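Local atomic coordinates of putative DNA-binding protein (Salmonella choleraesuis, PDB entry 2HX0), a protein that probably binds DNA, as a trimeric member of the plant and prokaryote conserved (PCC) domain family, and carries bound magnesium. Residues N14-L25 against T117-L128; L72-L81 against H93-L104. The protein carries 2 engineered substitutions. One frame throughout, in Å; residues are numbered along the deposited sequence.

Contact 1: residues N14-L25 against T117-L128; sequences NASTARFYALRL and TLELVIGELPAL. Unlike the reference sequence in segment 14-25: Leu23 (reference Phe).
Backbone pairing of Arg19-Leu25 with Leu118-Glu124 carries this contact: the short axes approach to 4.6 Å at 159°, an antiparallel arrangement. Arg19, Tyr21 and Leu23 each exchange two N-H...O=C bonds with Glu124, Ile122 and Leu120, as in Ile122 N to Tyr21 O at 2.8 Å. At the far end Leu25 N donates to Leu118 O, while the return bond is weak.

Side-chain polar contacts cluster at both ends. Arg24 NE reaches Thr117 OG1 at 2.9 Å, the two side chains crossing at about a right angle. Arg19 NE and NH2 both donate to Tyr21 OH, which lies close to the guanidinium plane; the bend at chi3 (65°) also brings the group beside Glu124. One guanidinium face lies over Glu124 CG, NH2 at 3.7 Å, and a water bridges NH2 to Glu124 OE2, a carboxylate that also pairs with Arg148 and the backbone of Arg45. Ala127 N, within the type I turn Leu125-Leu128, donates to Ser16 OG of the other segment (3.1 Å).

Among apolar contacts, Leu25 runs alongside Leu118, CD1 to CD2 3.8 Å, and Phe20 CD2 lies 3.6 Å from CA of Gly123, where the lack of a side chain leaves room for the ring.

This is the edge pairing of the PCC-domain sheet: strand 15-25 is outermost within its chain, yet Phe20 and Tyr21 pair with a strand of the second subunit, continuing the sheet. Strand 47-56 flanks 113-124 on its other side, and helix 31-42 packs against Tyr21, Leu23, Leu25 and Leu120.

Contact 2: residues L72-L81 against H93-L104; sequences LTGTFEVISL and HLAVSDPYGVML. Engineered in segment 93-104: Val102 (natural residue Ala). With MG (magnesium ion), chain B.
Ile79 packs closely against selenomethionine Met103, CG2 to CE 3.5 Å; the position of Ile79 CD1, still closer to Met103 and Ser97, is doubtful. The two side chains reach toward each other tip to tip, and the bend of Met103 at chi3 (67°) turns the methyl CE toward Ile79 CG2. Ile79 is one of two residues, with Ser80, that face Ala95 in a classic beta bulge. Ile79 N donates to Ala95 O at 2.9 Å, tilted 21° from the carbonyl plane, and Ser80 N adds a weak bond to the same oxygen. Glu77 and Ser97 form the regular hydrogen-bonded pair before the bulge. On the opposite face the side chains of Val78 and Leu94 cross at about a right angle, CG1 to CD1 3.9 Å, and Phe76 CD2 touches Val96 CG2 at 3.7 Å.

Toward the Asp98-Gly101 turn the packing is looser. Pro99 CD approaches Thr75 O at 3.4 Å, and this buried carbonyl has no polar partner in the model. Asp98 OD1 accepts from Tyr100 N, an Asx turn that shapes the partly exposed loop. At the other end a water links Ser80 OG to His93 O.

His93 NE2 binds a magnesium ion at 2.2 Å, with His91 and His107 completing the protein ligands; its ND1 donates to Val78 O of the third subunit, which would help fix the ring for the metal. Glu77 is also a magnesium-binding residue, near another ion, and its carboxylate pairs with Arg115. Strands 75-86 and 89-97 form a beta hairpin, bordered by strand 47-56 beside 75-86 and strand 103-108 beside 89-97.

How the contacts relate
From the N terminus, residues 14-25 enter first and meet their partner only after 91 intervening residues, so contact 1 closes a long loop that includes helix 31-42 and the central strands. Contact 2 lies wholly inside that loop; it closes the 75-86/89-97 hairpin across just 11 residues and also brings 70-73 near 103-108. Strand 103-108 then leads into strand 113-124, returning the chain to contact 1. Their centres are 23 Å apart in one antiparallel sheet, with strand 47-56 between 113-124 and 75-86. Side chains of 113-124 nevertheless pack on those of 75-86: Leu118 CD1 lies 3.8 Å from Val78 CG2, and Leu120 CD2 3.8 Å from Leu81 CD2.

Contact 1: residues N14-L25 against T117-L128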
loop_
_atom_site.group_PDB
_atom_site.type_symbol
_atom_site.label_atom_id
_atom_site.label_comp_id
_atom_site.label_asym_id
_atom_site.label_seq_id
_atom_site.Cartn_x
_atom_site.Cartn_y
_atom_site.Cartn_z
ATOM N N ASN A 14 -18.119 -7.519 -5.002
ATOM C CA ASN A 14 -16.971 -7.759 -4.137
ATOM C C ASN A 14 -15.995 -8.872 -4.490
ATOM O O ASN A 14 -14.807 -8.599 -4.626
ATOM C CB ASN A 14 -17.397 -7.884 -2.655
ATOM C CG ASN A 14 -18.486 -8.915 -2.422
ATOM O OD1 ASN A 14 -18.310 -10.105 -2.680
ATOM N ND2 ASN A 14 -19.622 -8.457 -1.909
ATOM N N ALA A 15 -16.460 -10.104 -4.686
ATOM C CA ALA A 15 -15.524 -11.208 -4.953
ATOM C C ALA A 15 -14.998 -11.417 -6.374
ATOM O O ALA A 15 -15.762 -11.454 -7.339
ATOM C CB ALA A 15 -16.121 -12.507 -4.442
ATOM N N SER A 16 -13.681 -11.587 -6.485
ATOM C CA SER A 16 -13.052 -11.817 -7.781
ATOM C C SER A 16 -11.592 -12.235 -7.675
ATOM O O SER A 16 -10.907 -11.906 -6.706
ATOM C CB SER A 16 -13.131 -10.548 -8.640
ATOM O OG SER A 16 -12.519 -10.739 -9.906
ATOM N N THR A 17 -11.123 -12.976 -8.675
ATOM C CA THR A 17 -9.722 -13.359 -8.737
ATOM C C THR A 17 -9.107 -12.084 -9.308
ATOM O O THR A 17 -9.833 -11.173 -9.707
ATOM C CB THR A 17 -9.490 -14.499 -9.741
ATOM O OG1 THR A 17 -9.952 -14.090 -11.035
ATOM C CG2 THR A 17 -10.245 -15.747 -9.312
ATOM N N ALA A 18 -7.787 -11.998 -9.340
ATOM C CA ALA A 18 -7.166 -10.808 -9.892
ATOM C C ALA A 18 -6.099 -11.156 -10.907
ATOM O O ALA A 18 -5.451 -12.198 -10.817
ATOM C CB ALA A 18 -6.555 -9.968 -8.775
ATOM N N ARG A 19 -5.950 -10.278 -11.894
ATOM C CA ARG A 19 -4.928 -10.410 -12.917
ATOM C C ARG A 19 -4.045 -9.197 -12.642
ATOM O O ARG A 19 -4.560 -8.099 -12.447
ATOM C CB ARG A 19 -5.553 -10.316 -14.313
ATOM C CG ARG A 19 -4.577 -10.600 -15.445
ATOM C CD ARG A 19 -5.289 -10.703 -16.788
ATOM N NE ARG A 19 -5.896 -9.440 -17.196
ATOM C CZ ARG A 19 -7.205 -9.231 -17.302
ATOM N NH1 ARG A 19 -8.061 -10.204 -17.029
ATOM N NH2 ARG A 19 -7.656 -8.049 -17.695
ATOM N N PHE A 20 -2.731 -9.386 -12.608
ATOM C CA PHE A 20 -1.836 -8.267 -12.331
ATOM C C PHE A 20 -0.996 -7.843 -13.513
ATOM O O PHE A 20 -0.649 -8.646 -14.379
ATOM C CB PHE A 20 -0.921 -8.594 -11.155
ATOM C CG PHE A 20 -1.658 -8.774 -9.866
ATOM C CD1 PHE A 20 -2.183 -10.015 -9.513
ATOM C CD2 PHE A 20 -1.883 -7.687 -9.030
ATOM C CE1 PHE A 20 -2.928 -10.169 -8.337
ATOM C CE2 PHE A 20 -2.626 -7.828 -7.857
ATOM C CZ PHE A 20 -3.147 -9.071 -7.514
ATOM N N TYR A 21 -0.671 -6.559 -13.530
ATOM C CA TYR A 21 0.138 -5.973 -14.585
ATOM C C TYR A 21 1.306 -5.234 -13.960
ATOM O O TYR A 21 1.138 -4.519 -12.977
ATOM C CB TYR A 21 -0.677 -4.975 -15.404
ATOM C CG TYR A 21 -1.836 -5.570 -16.165
ATOM C CD1 TYR A 21 -3.063 -5.779 -15.550
ATOM C CD2 TYR A 21 -1.705 -5.910 -17.509
ATOM C CE1 TYR A 21 -4.142 -6.310 -16.259
ATOM C CE2 TYR A 21 -2.774 -6.441 -18.226
ATOM C CZ TYR A 21 -3.987 -6.637 -17.596
ATOM O OH TYR A 21 -5.041 -7.151 -18.315
ATOM N N ALA A 22 2.489 -5.406 -14.531
ATOM C CA ALA A 22 3.657 -4.711 -14.018
ATOM C C ALA A 22 4.133 -3.743 -15.088
ATOM O O ALA A 22 4.229 -4.103 -16.258
ATOM C CB ALA A 22 4.769 -5.709 -13.679
ATOM N N LEU A 23 4.412 -2.508 -14.702
ATOM C CA LEU A 23 4.892 -1.549 -15.683
ATOM C C LEU A 23 5.795 -0.510 -15.063
ATOM O O LEU A 23 5.790 -0.304 -13.853
ATOM C CB LEU A 23 3.724 -0.860 -16.387
ATOM C CG LEU A 23 2.723 -0.078 -15.536
ATOM C CD1 LEU A 23 2.097 1.035 -16.372
ATOM C CD2 LEU A 23 1.654 -1.022 -15.000
ATOM N N ARG A 24 6.590 0.131 -15.909
ATOM C CA ARG A 24 7.500 1.158 -15.447
ATOM C C ARG A 24 7.326 2.397 -16.304
ATOM O O ARG A 24 7.405 2.319 -17.530
ATOM C CB ARG A 24 8.945 0.681 -15.560
ATOM C CG ARG A 24 9.937 1.713 -15.072
ATOM C CD ARG A 24 11.050 1.939 -16.070
ATOM N NE ARG A 24 11.774 3.169 -15.765
ATOM C CZ ARG A 24 12.751 3.669 -16.513
ATOM N NH1 ARG A 24 13.133 3.042 -17.619
ATOM N NH2 ARG A 24 13.344 4.801 -16.157
ATOM N N LEU A 25 7.084 3.537 -15.663
ATOM C CA LEU A 25 6.923 4.786 -16.397
ATOM C C LEU A 25 8.284 5.456 -16.535
ATOM O O LEU A 25 9.175 5.255 -15.705
ATOM C CB LEU A 25 5.938 5.708 -15.681
ATOM C CG LEU A 25 4.536 5.118 -15.460
ATOM C CD1 LEU A 25 3.624 6.214 -14.936
ATOM C CD2 LEU A 25 3.975 4.544 -16.764
ATOM N N THR A 117 11.788 7.346 -12.418
ATOM C CA THR A 117 11.003 6.154 -12.711
ATOM C C THR A 117 9.754 6.065 -11.840
ATOM O O THR A 117 9.639 6.739 -10.821
ATOM C CB THR A 117 11.844 4.871 -12.434
ATOM O OG1 THR A 117 11.188 3.723 -12.986
ATOM C CG2 THR A 117 11.988 4.649 -10.929
ATOM N N LEU A 118 8.806 5.242 -12.268
ATOM C CA LEU A 118 7.615 4.973 -11.470
ATOM C C LEU A 118 7.293 3.519 -11.772
ATOM O O LEU A 118 6.919 3.175 -12.891
ATOM C CB LEU A 118 6.429 5.868 -11.832
ATOM C CG LEU A 118 5.361 5.729 -10.733
ATOM C CD1 LEU A 118 5.869 6.394 -9.453
ATOM C CD2 LEU A 118 4.050 6.360 -11.169
ATOM N N GLU A 119 7.480 2.660 -10.774
ATOM C CA GLU A 119 7.228 1.231 -10.920
ATOM C C GLU A 119 5.860 0.937 -10.342
ATOM O O GLU A 119 5.566 1.319 -9.216
ATOM C CB GLU A 119 8.300 0.443 -10.175
ATOM C CG GLU A 119 9.687 0.579 -10.797
ATOM C CD GLU A 119 10.787 -0.007 -9.931
ATOM O OE1 GLU A 119 10.542 -1.031 -9.258
ATOM O OE2 GLU A 119 11.908 0.547 -9.937
ATOM N N LEU A 120 5.031 0.248 -11.117
ATOM C CA LEU A 120 3.678 -0.047 -10.684
ATOM C C LEU A 120 3.239 -1.481 -10.891
ATOM O O LEU A 120 3.605 -2.120 -11.872
ATOM C CB LEU A 120 2.687 0.829 -11.458
ATOM C CG LEU A 120 2.675 2.346 -11.301
ATOM C CD1 LEU A 120 2.341 2.990 -12.636
ATOM C CD2 LEU A 120 1.654 2.733 -10.242
ATOM N N VAL A 121 2.456 -1.985 -9.943
ATOM C CA VAL A 121 1.852 -3.300 -10.079
ATOM C C VAL A 121 0.370 -2.963 -9.957
ATOM O O VAL A 121 -0.082 -2.471 -8.920
ATOM C CB VAL A 121 2.251 -4.279 -8.971
ATOM C CG1 VAL A 121 1.449 -5.573 -9.131
ATOM C CG2 VAL A 121 3.724 -4.586 -9.069
ATOM N N ILE A 122 -0.369 -3.182 -11.036
ATOM C CA ILE A 122 -1.789 -2.877 -11.055
ATOM C C ILE A 122 -2.625 -4.147 -11.081
ATOM O O ILE A 122 -2.374 -5.043 -11.879
ATOM C CB ILE A 122 -2.135 -2.016 -12.288
ATOM C CG1 ILE A 122 -1.385 -0.679 -12.203
ATOM C CG2 ILE A 122 -3.645 -1.805 -12.376
ATOM C CD1 ILE A 122 0.099 -0.738 -12.345
ATOM N N GLY A 123 -3.609 -4.221 -10.192
ATOM C CA GLY A 123 -4.478 -5.382 -10.157
ATOM C C GLY A 123 -5.783 -5.084 -10.871
ATOM O O GLY A 123 -6.267 -3.955 -10.832
ATOM N N GLU A 124 -6.329 -6.088 -11.549
ATOM C CA GLU A 124 -7.604 -5.971 -12.262
ATOM C C GLU A 124 -8.475 -7.119 -11.755
ATOM O O GLU A 124 -8.001 -8.246 -11.610
ATOM C CB GLU A 124 -7.397 -6.100 -13.777
ATOM C CG GLU A 124 -8.671 -6.436 -14.576
ATOM C CD GLU A 124 -9.624 -5.259 -14.758
ATOM O OE1 GLU A 124 -9.522 -4.268 -14.009
ATOM O OE2 GLU A 124 -10.491 -5.331 -15.656
ATOM N N LEU A 125 -9.742 -6.828 -11.476
ATOM C CA LEU A 125 -10.675 -7.839 -10.972
ATOM C C LEU A 125 -11.635 -8.200 -12.108
ATOM O O LEU A 125 -12.669 -7.559 -12.285
ATOM C CB LEU A 125 -11.437 -7.264 -9.775
ATOM C CG LEU A 125 -10.510 -6.765 -8.660
ATOM C CD1 LEU A 125 -11.266 -5.843 -7.713
ATOM C CD2 LEU A 125 -9.924 -7.957 -7.923
ATOM N N PRO A 126 -11.309 -9.255 -12.880
ATOM C CA PRO A 126 -12.126 -9.697 -14.014
ATOM C C PRO A 126 -13.600 -10.009 -13.781
ATOM O O PRO A 126 -14.391 -9.945 -14.720
ATOM C CB PRO A 126 -11.358 -10.912 -14.544
ATOM C CG PRO A 126 -9.939 -10.651 -14.114
ATOM C CD PRO A 126 -10.148 -10.145 -12.706
ATOM N N ALA A 127 -13.982 -10.344 -12.553
ATOM C CA ALA A 127 -15.379 -10.668 -12.281
ATOM C C ALA A 127 -16.215 -9.456 -11.888
ATOM O O ALA A 127 -17.432 -9.564 -11.703
ATOM C CB ALA A 127 -15.463 -11.736 -11.187
ATOM N N LEU A 128 -15.574 -8.297 -11.776
ATOM C CA LEU A 128 -16.280 -7.088 -11.369
ATOM C C LEU A 128 -16.107 -5.923 -12.333
ATOM O O LEU A 128 -15.255 -5.946 -13.216
ATOM C CB LEU A 128 -15.782 -6.645 -9.989
ATOM C CG LEU A 128 -15.832 -7.678 -8.861
ATOM C CD1 LEU A 128 -15.072 -7.144 -7.656
ATOM C CD2 LEU A 128 -17.278 -7.984 -8.487
HETATM O O HOH W 1 -10.493 -7.146 -17.556
#

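Contact 2: residues L72-L81 against H93-L104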
loop_
_atom_site.group_PDB
_atom_site.type_symbol
_atom_site.label_atom_id
_atom_site.label_comp_id
_atom_site.label_asym_id
_atom_site.label_seq_id
_atom_site.Cartn_x
_atom_site.Cartn_y
_atom_site.Cartn_z
ATOM N N LEU A 72 3.424 21.562 -6.892
ATOM C CA LEU A 72 4.759 21.679 -6.333
ATOM C C LEU A 72 5.776 21.110 -7.304
ATOM O O LEU A 72 5.450 20.261 -8.129
ATOM C CB LEU A 72 4.834 20.913 -5.012
ATOM C CG LEU A 72 3.700 21.208 -4.023
ATOM C CD1 LEU A 72 3.789 20.259 -2.846
ATOM C CD2 LEU A 72 3.780 22.657 -3.563
ATOM N N THR A 73 7.009 21.589 -7.213
ATOM C CA THR A 73 8.068 21.089 -8.069
ATOM C C THR A 73 9.316 20.942 -7.228
ATOM O O THR A 73 9.625 21.797 -6.398
ATOM C CB THR A 73 8.360 22.040 -9.245
ATOM O OG1 THR A 73 7.176 22.203 -10.033
ATOM C CG2 THR A 73 9.457 21.463 -10.127
ATOM N N GLY A 74 10.030 19.846 -7.437
ATOM C CA GLY A 74 11.239 19.618 -6.681
ATOM C C GLY A 74 11.749 18.213 -6.882
ATOM O O GLY A 74 11.715 17.678 -7.992
ATOM N N THR A 75 12.228 17.620 -5.798
ATOM C CA THR A 75 12.762 16.271 -5.830
ATOM C C THR A 75 11.983 15.470 -4.800
ATOM O O THR A 75 12.190 15.629 -3.597
ATOM C CB THR A 75 14.256 16.269 -5.461
ATOM O OG1 THR A 75 14.967 17.141 -6.351
ATOM C CG2 THR A 75 14.831 14.874 -5.566
ATOM N N PHE A 76 11.085 14.613 -5.272
ATOM C CA PHE A 76 10.267 13.815 -4.375
ATOM C C PHE A 76 10.335 12.320 -4.634
ATOM O O PHE A 76 10.589 11.874 -5.753
ATOM C CB PHE A 76 8.799 14.224 -4.483
ATOM C CG PHE A 76 8.531 15.666 -4.169
ATOM C CD1 PHE A 76 8.586 16.637 -5.169
ATOM C CD2 PHE A 76 8.185 16.050 -2.877
ATOM C CE1 PHE A 76 8.292 17.978 -4.883
ATOM C CE2 PHE A 76 7.892 17.377 -2.579
ATOM C CZ PHE A 76 7.944 18.346 -3.586
ATOM N N GLU A 77 10.095 11.552 -3.579
ATOM C CA GLU A 77 10.053 10.103 -3.688
ATOM C C GLU A 77 8.593 9.739 -3.505
ATOM O O GLU A 77 7.900 10.334 -2.675
ATOM C CB GLU A 77 10.867 9.433 -2.581
ATOM C CG GLU A 77 12.362 9.645 -2.690
ATOM C CD GLU A 77 12.941 9.011 -3.934
ATOM O OE1 GLU A 77 12.884 7.771 -4.050
ATOM O OE2 GLU A 77 13.450 9.752 -4.801
ATOM N N VAL A 78 8.112 8.786 -4.292
ATOM C CA VAL A 78 6.732 8.350 -4.146
ATOM C C VAL A 78 6.738 7.297 -3.047
ATOM O O VAL A 78 7.363 6.242 -3.186
ATOM C CB VAL A 78 6.186 7.735 -5.440
ATOM C CG1 VAL A 78 4.820 7.118 -5.178
ATOM C CG2 VAL A 78 6.079 8.805 -6.511
ATOM N N ILE A 79 6.052 7.586 -1.948
ATOM C CA ILE A 79 6.007 6.660 -0.825
ATOM C C ILE A 79 4.835 5.709 -0.978
ATOM O O ILE A 79 4.938 4.518 -0.675
ATOM C CB ILE A 79 5.907 7.427 0.508
ATOM C CG1 ILE A 79 7.192 8.237 0.723
ATOM C CG2 ILE A 79 5.696 6.459 1.667
ATOM C CD1 ILE A 79 7.514 8.752 2.083
ATOM N N SER A 80 3.718 6.238 -1.452
ATOM C CA SER A 80 2.550 5.409 -1.681
ATOM C C SER A 80 1.602 6.072 -2.660
ATOM O O SER A 80 1.436 7.291 -2.670
ATOM C CB SER A 80 1.819 5.114 -0.371
ATOM O OG SER A 80 1.285 6.289 0.200
ATOM N N LEU A 81 1.009 5.244 -3.506
ATOM C CA LEU A 81 0.040 5.682 -4.493
ATOM C C LEU A 81 -1.026 4.614 -4.364
ATOM O O LEU A 81 -0.801 3.455 -4.709
ATOM C CB LEU A 81 0.643 5.668 -5.898
ATOM C CG LEU A 81 -0.380 5.906 -7.010
ATOM C CD1 LEU A 81 -0.992 7.282 -6.849
ATOM C CD2 LEU A 81 0.297 5.768 -8.364
ATOM N N HIS A 93 -4.911 8.465 -4.258
ATOM C CA HIS A 93 -4.286 9.322 -3.258
ATOM C C HIS A 93 -2.786 9.093 -3.328
ATOM O O HIS A 93 -2.331 7.973 -3.560
ATOM C CB HIS A 93 -4.822 9.006 -1.861
ATOM C CG HIS A 93 -6.205 9.526 -1.625
ATOM N ND1 HIS A 93 -6.873 9.360 -0.432
ATOM C CD2 HIS A 93 -7.039 10.231 -2.428
ATOM C CE1 HIS A 93 -8.058 9.941 -0.506
ATOM N NE2 HIS A 93 -8.184 10.476 -1.707
ATOM N N LEU A 94 -2.022 10.159 -3.127
ATOM C CA LEU A 94 -0.572 10.091 -3.222
ATOM C C LEU A 94 0.142 10.660 -2.009
ATOM O O LEU A 94 -0.298 11.655 -1.433
ATOM C CB LEU A 94 -0.122 10.855 -4.471
ATOM C CG LEU A 94 1.370 11.140 -4.698
ATOM C CD1 LEU A 94 2.114 9.857 -5.032
ATOM C CD2 LEU A 94 1.518 12.142 -5.836
ATOM N N ALA A 95 1.243 10.016 -1.628
ATOM C CA ALA A 95 2.075 10.474 -0.518
ATOM C C ALA A 95 3.505 10.531 -1.053
ATOM O O ALA A 95 4.007 9.550 -1.605
ATOM C CB ALA A 95 1.988 9.503 0.662
ATOM N N VAL A 96 4.150 11.687 -0.917
ATOM C CA VAL A 96 5.523 11.851 -1.384
ATOM C C VAL A 96 6.411 12.336 -0.241
ATOM O O VAL A 96 5.924 12.947 0.711
ATOM C CB VAL A 96 5.624 12.886 -2.538
ATOM C CG1 VAL A 96 4.892 12.378 -3.770
ATOM C CG2 VAL A 96 5.055 14.223 -2.090
ATOM N N SER A 97 7.705 12.042 -0.329
ATOM C CA SER A 97 8.662 12.481 0.685
ATOM C C SER A 97 9.698 13.381 0.019
ATOM O O SER A 97 10.000 13.217 -1.165
ATOM C CB SER A 97 9.348 11.278 1.344
ATOM O OG SER A 97 10.067 10.502 0.397
ATOM N N ASP A 98 10.238 14.336 0.771
ATOM C CA ASP A 98 11.226 15.251 0.203
ATOM C C ASP A 98 12.651 14.957 0.686
ATOM O O ASP A 98 12.874 14.004 1.428
ATOM C CB ASP A 98 10.836 16.707 0.500
ATOM C CG ASP A 98 10.928 17.065 1.971
ATOM O OD1 ASP A 98 11.615 16.360 2.738
ATOM O OD2 ASP A 98 10.314 18.082 2.351
ATOM N N PRO A 99 13.638 15.774 0.268
ATOM C CA PRO A 99 15.043 15.589 0.661
ATOM C C PRO A 99 15.335 15.554 2.163
ATOM O O PRO A 99 16.451 15.229 2.568
ATOM C CB PRO A 99 15.748 16.755 -0.031
ATOM C CG PRO A 99 14.923 16.946 -1.265
ATOM C CD PRO A 99 13.522 16.857 -0.725
ATOM N N TYR A 100 14.338 15.885 2.981
ATOM C CA TYR A 100 14.505 15.882 4.430
ATOM C C TYR A 100 13.659 14.801 5.085
ATOM O O TYR A 100 13.615 14.693 6.310
ATOM C CB TYR A 100 14.138 17.250 5.000
ATOM C CG TYR A 100 15.024 18.350 4.476
ATOM C CD1 TYR A 100 16.316 18.524 4.971
ATOM C CD2 TYR A 100 14.589 19.192 3.463
ATOM C CE1 TYR A 100 17.159 19.520 4.460
ATOM C CE2 TYR A 100 15.422 20.188 2.946
ATOM C CZ TYR A 100 16.700 20.344 3.448
ATOM O OH TYR A 100 17.523 21.323 2.936
ATOM N N GLY A 101 12.993 14.000 4.258
ATOM C CA GLY A 101 12.163 12.925 4.774
ATOM C C GLY A 101 10.742 13.348 5.085
ATOM O O GLY A 101 9.903 12.513 5.421
ATOM N N VAL A 102 10.472 14.647 4.982
ATOM C CA VAL A 102 9.140 15.177 5.261
ATOM C C VAL A 102 8.153 14.711 4.204
ATOM O O VAL A 102 8.467 14.686 3.018
ATOM C CB VAL A 102 9.150 16.717 5.286
ATOM C CG1 VAL A 102 7.753 17.245 5.559
ATOM C CG2 VAL A 102 10.124 17.204 6.343
HETATM N N MSE A 103 6.951 14.351 4.636
HETATM C CA MSE A 103 5.955 13.874 3.696
HETATM C C MSE A 103 4.759 14.786 3.501
HETATM O O MSE A 103 4.429 15.604 4.362
HETATM C CB MSE A 103 5.496 12.474 4.110
HETATM C CG MSE A 103 6.552 11.405 3.851
HETATM SE SE MSE A 103 6.082 9.704 4.583
HETATM C CE MSE A 103 4.574 9.280 3.447
ATOM N N LEU A 104 4.135 14.651 2.336
ATOM C CA LEU A 104 2.955 15.420 1.967
ATOM C C LEU A 104 1.995 14.434 1.332
ATOM O O LEU A 104 2.412 13.563 0.568
ATOM C CB LEU A 104 3.298 16.502 0.942
ATOM C CG LEU A 104 3.951 17.796 1.426
ATOM C CD1 LEU A 104 4.381 18.624 0.223
ATOM C CD2 LEU A 104 2.969 18.568 2.290
HETATM MG MG MG B . -9.971 11.352 -2.636
HETATM O O HOH W 2 -1.368 6.575 -1.018
HETATM O O HOH W 3 -11.561 10.997 -0.720
#